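Local coordinates for protein heroin esterase (Rhodococcus sp., PDB 1LZL) that probably hydrolyses acetyl ester bonds, including those of heroin, as a serine esterase of the alpha/beta hydrolase fold, at residues P9-A14 against A293-A298; V21-L26 against F90-A95; V116-A121 against N131-A136; T169-R174 against T247-T252; L195-M200 against L262-I267. All coordinates share one frame; numbering follows the deposited sequence.

Interaction 1 of 5, residues P9-A14 against A293-A298; sequences PELAAA and ALVATA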
# COMPACT_ATOMS: atom_id res chain seq x y z
N PRO A 9 -21.29 8.20 11.35
CA PRO A 9 -21.24 8.59 12.77
C PRO A 9 -20.26 7.83 13.65
O PRO A 9 -19.68 8.37 14.62
CB PRO A 9 -22.69 8.29 13.24
CG PRO A 9 -23.46 8.63 11.99
CD PRO A 9 -22.68 7.98 10.87
N GLU A 10 -20.07 6.57 13.27
CA GLU A 10 -19.16 5.67 13.98
C GLU A 10 -17.72 6.15 13.86
O GLU A 10 -16.86 6.01 14.74
CB GLU A 10 -19.34 4.25 13.42
CG GLU A 10 -20.41 3.41 14.08
CD GLU A 10 -20.25 1.93 13.83
OE1 GLU A 10 -20.13 1.50 12.67
OE2 GLU A 10 -20.24 1.15 14.81
N LEU A 11 -17.42 6.78 12.74
CA LEU A 11 -16.06 7.27 12.49
C LEU A 11 -15.89 8.64 13.12
O LEU A 11 -14.89 8.90 13.78
CB LEU A 11 -15.81 7.34 10.98
CG LEU A 11 -15.66 5.95 10.34
CD1 LEU A 11 -15.41 6.13 8.85
CD2 LEU A 11 -14.60 5.18 11.05
N ALA A 12 -16.89 9.47 12.86
CA ALA A 12 -17.06 10.82 13.35
C ALA A 12 -16.52 10.98 14.76
O ALA A 12 -15.81 11.92 15.09
CB ALA A 12 -18.53 11.25 13.36
N ALA A 13 -16.91 10.02 15.58
CA ALA A 13 -16.46 9.84 16.95
C ALA A 13 -14.96 9.87 17.10
O ALA A 13 -14.33 10.66 17.83
CB ALA A 13 -17.05 8.49 17.40
N ALA A 14 -14.27 8.99 16.39
CA ALA A 14 -12.83 8.81 16.46
C ALA A 14 -12.07 10.04 15.99
O ALA A 14 -10.84 10.14 16.09
CB ALA A 14 -12.48 7.57 15.63
N ALA A 293 -9.93 3.09 8.13
CA ALA A 293 -9.81 1.67 8.48
C ALA A 293 -9.11 1.48 9.82
O ALA A 293 -9.27 0.45 10.46
CB ALA A 293 -9.03 0.95 7.40
N LEU A 294 -8.30 2.45 10.25
CA LEU A 294 -7.71 2.31 11.60
C LEU A 294 -8.78 2.24 12.69
O LEU A 294 -8.51 1.72 13.80
CB LEU A 294 -6.76 3.48 11.82
CG LEU A 294 -5.41 3.45 11.11
CD1 LEU A 294 -4.72 4.81 11.25
CD2 LEU A 294 -4.46 2.35 11.59
N VAL A 295 -9.97 2.75 12.46
CA VAL A 295 -11.11 2.63 13.38
C VAL A 295 -11.77 1.30 13.10
O VAL A 295 -12.75 1.18 12.39
CB VAL A 295 -12.08 3.80 13.20
CG1 VAL A 295 -13.12 3.83 14.35
CG2 VAL A 295 -11.37 5.14 13.11
N ALA A 296 -11.16 0.25 13.63
CA ALA A 296 -11.41 -1.10 13.11
C ALA A 296 -12.77 -1.61 13.57
O ALA A 296 -13.35 -2.51 13.00
CB ALA A 296 -10.30 -2.07 13.50
N THR A 297 -13.25 -1.01 14.64
CA THR A 297 -14.52 -1.37 15.24
C THR A 297 -15.70 -0.87 14.45
O THR A 297 -16.80 -1.43 14.56
CB THR A 297 -14.50 -0.79 16.68
OG1 THR A 297 -14.17 0.61 16.69
CG2 THR A 297 -13.35 -1.51 17.37
N ALA A 298 -15.55 0.17 13.63
CA ALA A 298 -16.68 0.70 12.88
C ALA A 298 -17.23 -0.32 11.89
O ALA A 298 -16.42 -1.06 11.31
CB ALA A 298 -16.21 1.96 12.14
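L11 turns its CG anti to its own carbonyl carbon (chi1 -72°), while V295 sets CG1 anti to its backbone N (chi1 -168°); together these torsions bring the L11 CD2 methyl against the branch point of V295. L11 CD2 touches V295 CB at 3.6 Å, the two side chains meeting at a slant, and the same methyl also reaches A298 CB at 3.8 Å. One turn further along the short helix, A14 CB meets V295 CG2 at 3.7 Å, so that V295 faces L11 and A14 together. The polar edge is held by E10, whose carboxylate lies beside the backbone of A298, with E10 OE1 3.5 Å from A298 CA. That oxygen accepts a hydrogen bond from A299 N, in the first turn of the helix that A298 N-caps; a negative charge there would probably suit the helix end. Behind the contact, a type I turn from V295 to A298 is closed by A298 N to V295 O at 3.2 Å. Helix 9-14 thus lies against the loop between strand 280-285 and helix 299-315, with L11 also touching T288 and S292 of that loop.

Interaction 2 of 5, residues V21-L26 against F90-A95; sequences VDFADL and FAIGTA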
# COMPACT_ATOMS: atom_id res chain seq x y z
N VAL A 21 -0.85 14.45 11.60
CA VAL A 21 0.42 13.94 11.05
C VAL A 21 0.85 14.92 9.96
O VAL A 21 0.46 14.83 8.82
CB VAL A 21 0.23 12.53 10.49
CG1 VAL A 21 1.53 12.02 9.89
CG2 VAL A 21 -0.26 11.65 11.62
N ASP A 22 1.61 15.90 10.41
CA ASP A 22 1.95 16.98 9.51
C ASP A 22 3.33 16.75 8.87
O ASP A 22 4.34 16.78 9.59
CB ASP A 22 1.88 18.30 10.30
CG ASP A 22 2.93 19.33 9.91
OD1 ASP A 22 3.19 19.53 8.70
OD2 ASP A 22 3.48 19.95 10.85
N PHE A 23 3.34 16.57 7.54
CA PHE A 23 4.56 16.32 6.82
C PHE A 23 5.54 17.45 6.87
O PHE A 23 6.70 17.31 6.53
CB PHE A 23 4.23 15.99 5.32
CG PHE A 23 4.17 14.48 5.21
CD1 PHE A 23 3.59 13.74 6.23
CD2 PHE A 23 4.69 13.78 4.12
CE1 PHE A 23 3.53 12.37 6.20
CE2 PHE A 23 4.65 12.39 4.09
CZ PHE A 23 4.09 11.69 5.13
N ALA A 24 5.11 18.63 7.28
CA ALA A 24 6.05 19.75 7.21
C ALA A 24 7.16 19.57 8.24
O ALA A 24 8.29 20.04 8.06
CB ALA A 24 5.27 21.05 7.37
N ASP A 25 6.85 18.88 9.32
CA ASP A 25 7.81 18.62 10.39
C ASP A 25 7.96 17.10 10.39
O ASP A 25 7.26 16.40 11.12
CB ASP A 25 7.41 19.09 11.78
CG ASP A 25 8.44 18.78 12.84
OD1 ASP A 25 9.52 18.28 12.51
OD2 ASP A 25 8.20 19.09 14.04
N LEU A 26 8.87 16.65 9.55
CA LEU A 26 8.99 15.19 9.40
C LEU A 26 9.42 14.49 10.67
O LEU A 26 8.82 13.44 10.94
CB LEU A 26 9.97 14.92 8.26
CG LEU A 26 9.78 13.61 7.55
CD1 LEU A 26 8.32 13.30 7.23
CD2 LEU A 26 10.64 13.61 6.29
N PHE A 90 5.37 7.83 1.65
CA PHE A 90 6.74 7.61 1.13
C PHE A 90 7.78 8.02 2.17
O PHE A 90 8.97 7.68 1.98
CB PHE A 90 7.05 8.32 -0.19
CG PHE A 90 6.10 7.98 -1.33
CD1 PHE A 90 6.03 6.71 -1.87
CD2 PHE A 90 5.25 8.93 -1.87
CE1 PHE A 90 5.15 6.41 -2.91
CE2 PHE A 90 4.37 8.67 -2.91
CZ PHE A 90 4.31 7.38 -3.45
N ALA A 91 7.41 8.72 3.24
CA ALA A 91 8.43 9.30 4.14
C ALA A 91 8.32 8.87 5.57
O ALA A 91 9.23 9.19 6.38
CB ALA A 91 8.37 10.84 4.02
N ILE A 92 7.22 8.19 5.93
CA ILE A 92 7.08 7.72 7.32
C ILE A 92 6.62 6.26 7.35
O ILE A 92 6.22 5.75 6.28
CB ILE A 92 6.09 8.58 8.16
CG1 ILE A 92 4.62 8.37 7.87
CG2 ILE A 92 6.50 10.05 8.04
CD1 ILE A 92 3.73 9.36 8.64
N GLY A 93 6.69 5.62 8.51
CA GLY A 93 6.17 4.25 8.65
C GLY A 93 7.28 3.23 8.57
O GLY A 93 8.38 3.45 8.05
N THR A 94 6.98 2.06 9.08
CA THR A 94 7.81 0.89 9.15
C THR A 94 7.02 -0.33 8.70
O THR A 94 5.78 -0.38 8.78
CB THR A 94 8.33 0.64 10.58
OG1 THR A 94 7.22 0.29 11.43
CG2 THR A 94 8.94 1.90 11.14
N ALA A 95 7.73 -1.34 8.24
CA ALA A 95 7.04 -2.58 7.94
C ALA A 95 6.29 -3.09 9.16
O ALA A 95 5.17 -3.58 8.96
CB ALA A 95 7.99 -3.65 7.42
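F23 is presented to A91 and I92 by a type I turn from D22 to D25, closed by the backbone hydrogen bond from D25 N to D22 O at 3.3 Å; between the two segments themselves the contact is wholly apolar. The side-chain amide of N213 meets this backbone twice, at V21 O and F23 N, while Y220 OH bonds F23 O, so the turn is anchored to helix 211-222. From this base the F23 ring reaches out with its far carbons: CE1 lies 3.9 Å from I92 CD1 and CE2 lies 4.0 Å from A91 CB, both methyls approaching the ring obliquely. I92 carries its CG1 branch between the backbone N and the carbonyl carbon (chi1 75°), which sends CD1 to V21 CG1 at 3.7 Å and leaves CG2 to meet L26 CD1 at 3.8 Å. The 90-95 segment directly follows an HGGG sequence that probably supplies the oxyanion hole, as in esterases of the hormone-sensitive lipase type, and the N-terminal residues of such enzymes commonly form part of a cap over the active site. Trimming F23 to an alanine would probably open a gap beside A91 CB and I92 CD1 and leave W209, which meets the ring edge-to-face, without its aromatic partner. L26 CD1 also touches A91 CB, at 4.0 Å, from the first turn of helix 26-41.

Interaction 3 of 5, residues V116-A121 against N131-A136; sequences VEYRLA and NDCYAA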
# COMPACT_ATOMS: atom_id res chain seq x y z
N VAL A 116 7.39 -5.81 3.28
CA VAL A 116 8.71 -5.28 2.85
C VAL A 116 9.16 -4.02 3.58
O VAL A 116 8.43 -3.01 3.62
CB VAL A 116 8.66 -4.97 1.34
CG1 VAL A 116 10.02 -4.47 0.86
CG2 VAL A 116 8.23 -6.16 0.49
N GLU A 117 10.37 -4.04 4.13
CA GLU A 117 10.98 -2.85 4.74
C GLU A 117 11.70 -2.04 3.69
O GLU A 117 12.90 -2.18 3.46
CB GLU A 117 11.91 -3.26 5.87
CG GLU A 117 12.36 -2.07 6.71
CD GLU A 117 11.33 -1.71 7.74
OE1 GLU A 117 10.41 -0.94 7.44
OE2 GLU A 117 11.41 -2.21 8.88
N TYR A 118 10.96 -1.20 2.95
CA TYR A 118 11.62 -0.34 1.97
C TYR A 118 12.26 0.87 2.60
O TYR A 118 11.86 1.31 3.71
CB TYR A 118 10.64 0.04 0.87
CG TYR A 118 9.41 0.82 1.30
CD1 TYR A 118 9.46 2.22 1.34
CD2 TYR A 118 8.25 0.18 1.65
CE1 TYR A 118 8.31 2.90 1.75
CE2 TYR A 118 7.09 0.85 2.05
CZ TYR A 118 7.15 2.21 2.09
OH TYR A 118 6.04 2.95 2.46
N ARG A 119 13.24 1.43 1.90
CA ARG A 119 13.84 2.66 2.44
C ARG A 119 12.93 3.87 2.28
O ARG A 119 12.26 4.02 1.25
CB ARG A 119 15.12 2.93 1.65
CG ARG A 119 16.26 1.97 2.00
CD ARG A 119 17.45 2.19 1.06
NE ARG A 119 17.00 1.80 -0.29
CZ ARG A 119 17.71 2.02 -1.39
NH1 ARG A 119 18.91 2.63 -1.30
NH2 ARG A 119 17.24 1.67 -2.59
N LEU A 120 12.92 4.76 3.24
CA LEU A 120 12.05 5.94 3.23
C LEU A 120 12.72 7.14 2.58
O LEU A 120 13.95 7.38 2.70
CB LEU A 120 11.65 6.38 4.66
CG LEU A 120 10.88 5.34 5.48
CD1 LEU A 120 10.64 5.98 6.85
CD2 LEU A 120 9.59 4.95 4.81
N ALA A 121 11.88 7.94 1.93
CA ALA A 121 12.27 9.29 1.50
C ALA A 121 12.12 10.27 2.65
O ALA A 121 11.41 10.00 3.60
CB ALA A 121 11.38 9.68 0.33
N ASN A 131 12.54 0.36 -6.10
CA ASN A 131 13.56 -0.66 -6.39
C ASN A 131 13.63 -1.66 -5.23
O ASN A 131 13.82 -2.87 -5.48
CB ASN A 131 14.94 -0.04 -6.68
CG ASN A 131 14.96 0.61 -8.08
OD1 ASN A 131 14.05 0.36 -8.88
ND2 ASN A 131 16.00 1.40 -8.34
N ASP A 132 13.49 -1.22 -3.98
CA ASP A 132 13.52 -2.16 -2.86
C ASP A 132 12.35 -3.12 -2.93
O ASP A 132 12.47 -4.31 -2.62
CB ASP A 132 13.44 -1.40 -1.52
CG ASP A 132 14.70 -0.57 -1.27
OD1 ASP A 132 15.75 -0.81 -1.91
OD2 ASP A 132 14.61 0.32 -0.37
N CYS A 133 11.17 -2.60 -3.34
CA CYS A 133 9.99 -3.48 -3.41
C CYS A 133 10.16 -4.50 -4.55
O CYS A 133 9.79 -5.67 -4.40
CB CYS A 133 8.74 -2.61 -3.63
SG CYS A 133 8.35 -1.57 -2.17
N TYR A 134 10.73 -4.01 -5.66
CA TYR A 134 10.91 -4.97 -6.79
C TYR A 134 12.01 -5.98 -6.44
O TYR A 134 11.88 -7.15 -6.79
CB TYR A 134 11.18 -4.20 -8.08
CG TYR A 134 11.31 -5.06 -9.31
CD1 TYR A 134 10.22 -5.81 -9.72
CD2 TYR A 134 12.48 -5.11 -10.02
CE1 TYR A 134 10.30 -6.62 -10.83
CE2 TYR A 134 12.57 -5.92 -11.17
CZ TYR A 134 11.47 -6.65 -11.54
OH TYR A 134 11.51 -7.49 -12.66
N ALA A 135 13.02 -5.50 -5.72
CA ALA A 135 14.06 -6.44 -5.28
C ALA A 135 13.48 -7.53 -4.41
O ALA A 135 13.87 -8.70 -4.53
CB ALA A 135 15.15 -5.67 -4.57
N ALA A 136 12.56 -7.17 -3.52
CA ALA A 136 11.92 -8.15 -2.64
C ALA A 136 11.09 -9.10 -3.47
O ALA A 136 11.04 -10.31 -3.26
CB ALA A 136 11.04 -7.41 -1.60
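R119 and D132 form the polar centre of this contact, their side chains crossing at about a right angle. D132 OD2 accepts two strong bonds from one residue: R119 NE donates to its syn lone pair at 2.8 Å, nearly straight at 170° and in the guanidinium plane, and R119 N donates to its anti lone pair at 2.9 Å. A weak bond from R119 NH2 to D132 OD1 at 3.0 Å completes the salt bridge; the guanidinium and carboxylate planes stand 39° apart. The arginine doubles back on itself through its bend at chi3 (-65°), which turns NE back toward the same oxygen that its backbone N holds. Next to this pair, Y118 CB packs on D132 CB at 4.0 Å, and C133 SG lies obliquely 5.0 Å from the Y118 ring centroid. Further along the helix, V116 CG2 touches A136 CB at 3.7 Å, joining the end of strand 112-116 to helix 128-142 in the first half of a beta-alpha-beta crossover. Outward again, the Y118 ring stacks on that of H86, and Y118 OH bonds H86 O, while R119 NH2 also forms a salt bridge to D62. With an asparagine in place of D132, the guanidinium would probably lose one of its two counter-charges, the one on the helix, and be held less firmly against it. One arginine shared by two carboxylates, and one oxygen gripped by backbone and side chain alike, suggest that the buried D132 carboxylate is probably kept ionised by the charge and N-H groups around it.

Interaction 4 of 5, residues T169-R174 against T247-T252; sequences TVLKAR and TGLPPT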
# COMPACT_ATOMS: atom_id res chain seq x y z
N THR A 169 5.57 -1.27 -8.66
CA THR A 169 6.23 -2.57 -8.69
C THR A 169 5.53 -3.52 -9.67
O THR A 169 6.21 -4.28 -10.39
CB THR A 169 6.22 -3.18 -7.28
OG1 THR A 169 7.02 -2.29 -6.45
CG2 THR A 169 6.89 -4.54 -7.28
N VAL A 170 4.21 -3.50 -9.73
CA VAL A 170 3.46 -4.37 -10.65
C VAL A 170 3.65 -3.92 -12.08
O VAL A 170 3.84 -4.81 -12.95
CB VAL A 170 1.98 -4.42 -10.22
CG1 VAL A 170 1.11 -5.04 -11.33
CG2 VAL A 170 1.84 -5.18 -8.91
N LEU A 171 3.71 -2.64 -12.38
CA LEU A 171 4.07 -2.14 -13.70
C LEU A 171 5.47 -2.63 -14.07
O LEU A 171 5.67 -3.14 -15.18
CB LEU A 171 4.02 -0.61 -13.81
CG LEU A 171 2.58 -0.10 -13.95
CD1 LEU A 171 2.53 1.36 -13.52
CD2 LEU A 171 2.11 -0.30 -15.39
N LYS A 172 6.43 -2.48 -13.14
CA LYS A 172 7.81 -2.88 -13.40
C LYS A 172 7.89 -4.37 -13.65
O LYS A 172 8.61 -4.82 -14.58
CB LYS A 172 8.69 -2.44 -12.21
CG LYS A 172 10.17 -2.76 -12.49
CD LYS A 172 11.04 -1.93 -11.54
CE LYS A 172 11.16 -0.51 -12.12
NZ LYS A 172 12.47 -0.26 -12.82
N ALA A 173 7.17 -5.19 -12.90
CA ALA A 173 7.17 -6.65 -13.05
C ALA A 173 6.66 -7.05 -14.43
O ALA A 173 7.27 -7.89 -15.11
CB ALA A 173 6.39 -7.32 -11.92
N ARG A 174 5.56 -6.39 -14.84
CA ARG A 174 5.06 -6.69 -16.18
C ARG A 174 6.06 -6.33 -17.24
O ARG A 174 6.35 -7.13 -18.15
CB ARG A 174 3.74 -5.93 -16.39
CG ARG A 174 3.19 -6.17 -17.79
CD ARG A 174 2.22 -5.12 -18.23
NE ARG A 174 2.86 -3.82 -18.36
CZ ARG A 174 2.20 -2.66 -18.57
NH1 ARG A 174 0.87 -2.60 -18.69
NH2 ARG A 174 2.93 -1.55 -18.66
N THR A 247 -2.56 -2.41 -20.21
CA THR A 247 -2.96 -3.77 -20.54
C THR A 247 -2.01 -4.81 -19.93
O THR A 247 -0.83 -4.53 -19.67
CB THR A 247 -3.02 -4.02 -22.07
OG1 THR A 247 -1.68 -3.93 -22.54
CG2 THR A 247 -3.89 -2.97 -22.77
N GLY A 248 -2.58 -6.01 -19.74
CA GLY A 248 -1.76 -7.12 -19.27
C GLY A 248 -1.33 -7.01 -17.82
O GLY A 248 -0.51 -7.80 -17.38
N LEU A 249 -1.88 -6.08 -17.04
CA LEU A 249 -1.68 -6.04 -15.60
C LEU A 249 -2.55 -7.08 -14.91
O LEU A 249 -3.53 -7.61 -15.46
CB LEU A 249 -1.93 -4.62 -15.05
CG LEU A 249 -0.88 -3.62 -15.57
CD1 LEU A 249 -1.31 -2.20 -15.24
CD2 LEU A 249 0.51 -3.89 -14.99
N PRO A 250 -2.24 -7.49 -13.67
CA PRO A 250 -2.98 -8.55 -13.01
C PRO A 250 -4.39 -8.14 -12.57
O PRO A 250 -4.61 -6.95 -12.39
CB PRO A 250 -2.14 -8.81 -11.73
CG PRO A 250 -0.91 -8.03 -11.84
CD PRO A 250 -1.17 -6.91 -12.81
N PRO A 251 -5.28 -9.11 -12.35
CA PRO A 251 -6.60 -8.81 -11.71
C PRO A 251 -6.31 -7.99 -10.46
O PRO A 251 -5.33 -8.23 -9.74
CB PRO A 251 -7.20 -10.17 -11.38
CG PRO A 251 -6.50 -11.14 -12.30
CD PRO A 251 -5.14 -10.55 -12.59
N THR A 252 -7.14 -6.97 -10.23
CA THR A 252 -6.83 -5.97 -9.22
C THR A 252 -8.02 -5.68 -8.32
O THR A 252 -9.15 -5.68 -8.80
CB THR A 252 -6.45 -4.68 -9.96
OG1 THR A 252 -5.24 -4.93 -10.70
CG2 THR A 252 -6.18 -3.47 -9.04
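R174 runs across L249 at about a right angle, and most of its chain meets the 247-252 loop. Its CB starts 4.1 Å from L249 CD2; CG, placed anti to the backbone N (chi1 178°), comes near G248 O. CD lies 3.4 Å from T247 O, and the bend at chi3 then swings the guanidinium so that L249 CD2 sits over one of its faces. At the tip, NH1 donates to T247 O at 2.8 Å, with an N-H...O angle of 140°; the oxygen is tilted 23° from the guanidinium plane, so the bond is short but not straight. NH1 also bonds D245 O, so one nitrogen grips two backbone carbonyls of the same loop and fixes the rotation of the guanidinium. G248, with phi positive, lets the chain turn between these carbonyls and L249. The helix carrying R174 follows the probable nucleophile elbow of the alpha/beta hydrolase fold and here packs on the loop leading into a strand of the central sheet. Deeper in, the contact becomes apolar. L249 divides its two methyls between consecutive helix residues: CD1 meets L171 CD2 at 3.9 Å, and CD2 meets V170 CG1 at the same distance. V170 CG1 also presses on P250 CD at 3.3 Å, tighter than usual for two carbons, which points to close packing where the loop heads into the sheet. Helix 161-176 is thereby fastened to the lead-in of strand 252-257, with V170 also touching Q184 of the adjacent strand 183-187 and L249 touching L273 of helix 263-275.

Interaction 5 of 5, residues L195-M200 against L262-I267; sequences LETVSM and LRDEGI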
# COMPACT_ATOMS: atom_id res chain seq x y z
N LEU A 195 -1.73 16.06 -8.65
CA LEU A 195 -2.63 16.77 -7.72
C LEU A 195 -3.69 17.60 -8.44
O LEU A 195 -4.03 18.69 -7.99
CB LEU A 195 -1.84 17.60 -6.68
CG LEU A 195 -0.60 16.90 -6.08
CD1 LEU A 195 0.04 17.74 -4.96
CD2 LEU A 195 -0.94 15.51 -5.56
N GLU A 196 -4.19 17.03 -9.55
CA GLU A 196 -5.15 17.80 -10.38
C GLU A 196 -6.56 17.29 -10.37
O GLU A 196 -7.46 17.91 -10.95
CB GLU A 196 -4.66 17.84 -11.84
CG GLU A 196 -4.52 16.51 -12.60
CD GLU A 196 -3.67 16.63 -13.85
OE1 GLU A 196 -3.11 17.72 -14.16
OE2 GLU A 196 -3.52 15.62 -14.59
N THR A 197 -6.81 16.17 -9.69
CA THR A 197 -8.19 15.71 -9.56
C THR A 197 -9.00 16.64 -8.67
O THR A 197 -8.48 17.38 -7.81
CB THR A 197 -8.19 14.28 -8.95
OG1 THR A 197 -7.54 14.37 -7.68
CG2 THR A 197 -7.49 13.29 -9.85
N VAL A 198 -10.33 16.54 -8.81
CA VAL A 198 -11.18 17.34 -7.90
C VAL A 198 -10.94 17.01 -6.45
O VAL A 198 -10.84 17.94 -5.60
CB VAL A 198 -12.67 17.13 -8.22
CG1 VAL A 198 -13.56 17.84 -7.21
CG2 VAL A 198 -12.94 17.63 -9.63
N SER A 199 -10.82 15.73 -6.05
CA SER A 199 -10.61 15.49 -4.62
C SER A 199 -9.30 16.12 -4.14
O SER A 199 -9.22 16.52 -2.98
CB SER A 199 -10.73 14.01 -4.31
OG SER A 199 -9.80 13.20 -5.06
N MET A 200 -8.32 16.12 -5.06
CA MET A 200 -7.01 16.66 -4.64
C MET A 200 -7.06 18.18 -4.59
O MET A 200 -6.31 18.76 -3.76
CB MET A 200 -5.94 16.17 -5.58
CG MET A 200 -4.59 15.75 -5.16
SD MET A 200 -4.18 15.59 -3.45
CE MET A 200 -3.80 13.83 -3.36
N LEU A 262 -6.95 11.29 -2.16
CA LEU A 262 -6.52 10.27 -3.13
C LEU A 262 -7.69 9.59 -3.81
O LEU A 262 -7.48 8.74 -4.71
CB LEU A 262 -5.71 9.21 -2.37
CG LEU A 262 -4.43 9.72 -1.67
CD1 LEU A 262 -3.77 8.60 -0.89
CD2 LEU A 262 -3.48 10.31 -2.70
N ARG A 263 -8.92 9.88 -3.40
CA ARG A 263 -10.07 9.10 -3.92
C ARG A 263 -10.15 9.11 -5.43
O ARG A 263 -10.29 8.07 -6.09
CB ARG A 263 -11.34 9.73 -3.30
CG ARG A 263 -12.64 9.05 -3.74
CD ARG A 263 -13.79 10.04 -3.39
NE ARG A 263 -13.80 11.15 -4.32
CZ ARG A 263 -14.36 12.35 -4.05
NH1 ARG A 263 -14.91 12.57 -2.86
NH2 ARG A 263 -14.31 13.28 -4.99
N ASP A 264 -10.09 10.31 -6.04
CA ASP A 264 -10.37 10.35 -7.47
C ASP A 264 -9.25 9.66 -8.23
O ASP A 264 -9.58 8.97 -9.23
CB ASP A 264 -10.50 11.79 -7.97
CG ASP A 264 -11.74 12.51 -7.46
OD1 ASP A 264 -12.57 11.91 -6.75
OD2 ASP A 264 -11.85 13.71 -7.77
N GLU A 265 -7.97 9.79 -7.87
CA GLU A 265 -6.94 9.14 -8.69
C GLU A 265 -7.07 7.64 -8.58
O GLU A 265 -6.75 6.90 -9.50
CB GLU A 265 -5.56 9.67 -8.28
CG GLU A 265 -5.06 9.22 -6.92
CD GLU A 265 -4.02 10.22 -6.38
OE1 GLU A 265 -4.40 11.40 -6.25
OE2 GLU A 265 -2.86 9.81 -6.10
N GLY A 266 -7.57 7.12 -7.43
CA GLY A 266 -7.80 5.70 -7.28
C GLY A 266 -8.91 5.23 -8.18
O GLY A 266 -8.78 4.23 -8.93
N ILE A 267 -10.07 5.93 -8.18
CA ILE A 267 -11.18 5.55 -9.07
C ILE A 267 -10.74 5.66 -10.53
O ILE A 267 -11.04 4.76 -11.30
CB ILE A 267 -12.41 6.45 -8.79
CG1 ILE A 267 -12.94 6.23 -7.39
CG2 ILE A 267 -13.52 6.24 -9.83
CD1 ILE A 267 -14.02 7.19 -6.92
O HOH W 1 -3.18 13.44 -7.51
O HOH W 2 -6.94 12.01 -6.31
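Reciprocal hydrogen bonds join S199 and D264. S199 N donates to D264 OD2 at 2.8 Å, coming from well above the carboxylate plane, and D264 N returns a bond to S199 OG at 3.1 Å and 159°. The serine hydroxyl lies between its own backbone N and carbonyl carbon (chi1 57°), a position from which it also bonds P261 O, so it ties the backbone just before L262 to that of D264 in the first turn of the helix. As for charge, the other oxygen, D264 OD1, receives both R263 NE and R263 NH2, the latter at 2.8 Å, in a side-on salt bridge lying in the guanidinium plane. One face of that guanidinium rests on S199 CB, 3.7 Å from R263 NH2. Water forms a third link: water 2 accepts from T197 OG1 at 2.8 Å and from E265 N, and donates to E265 OE1 at 2.6 Å. T197 OG1 meanwhile caps its own helix by accepting from M200 N, while the second carboxylate oxygen, E265 OE2, takes the backbone N atoms of L191 and D192. Apolar contact is supplied by M200, whose bent chain brings CE to L262 CD2 at 3.6 Å, the two side chains lying side by side. T197 CB and D264 CB pass each other at 3.5 Å. Segment 262-267 closely follows D260, the probable acid of a Ser-His-Asp triad with S160 and H290; L262, just ahead of helix 263-275, touches H290, so this region belongs to the strand-loop-helix surround of the acid typical of alpha/beta hydrolases.

Interaction 1 joins the N-terminal helix 9-14 to the loop before helix 299-315 and so closes a loop of almost the whole chain, within which the other four lie. Interaction 2 closes first, setting the approach to helix 26-41 on the loop after strand 79-85. Interaction 3 follows in series as a short local closure between strand 112-116 and helix 128-142; the two touch through A95 N to E117 OE1 and F90 O to A121 N. Interactions 4 and 5 cross along the chain, linking helix 161-176 to the loop leading into strand 252-257 and helix 198-202 to helix 263-275. C133 and Y134 pack on T169, connecting interactions 3 and 4.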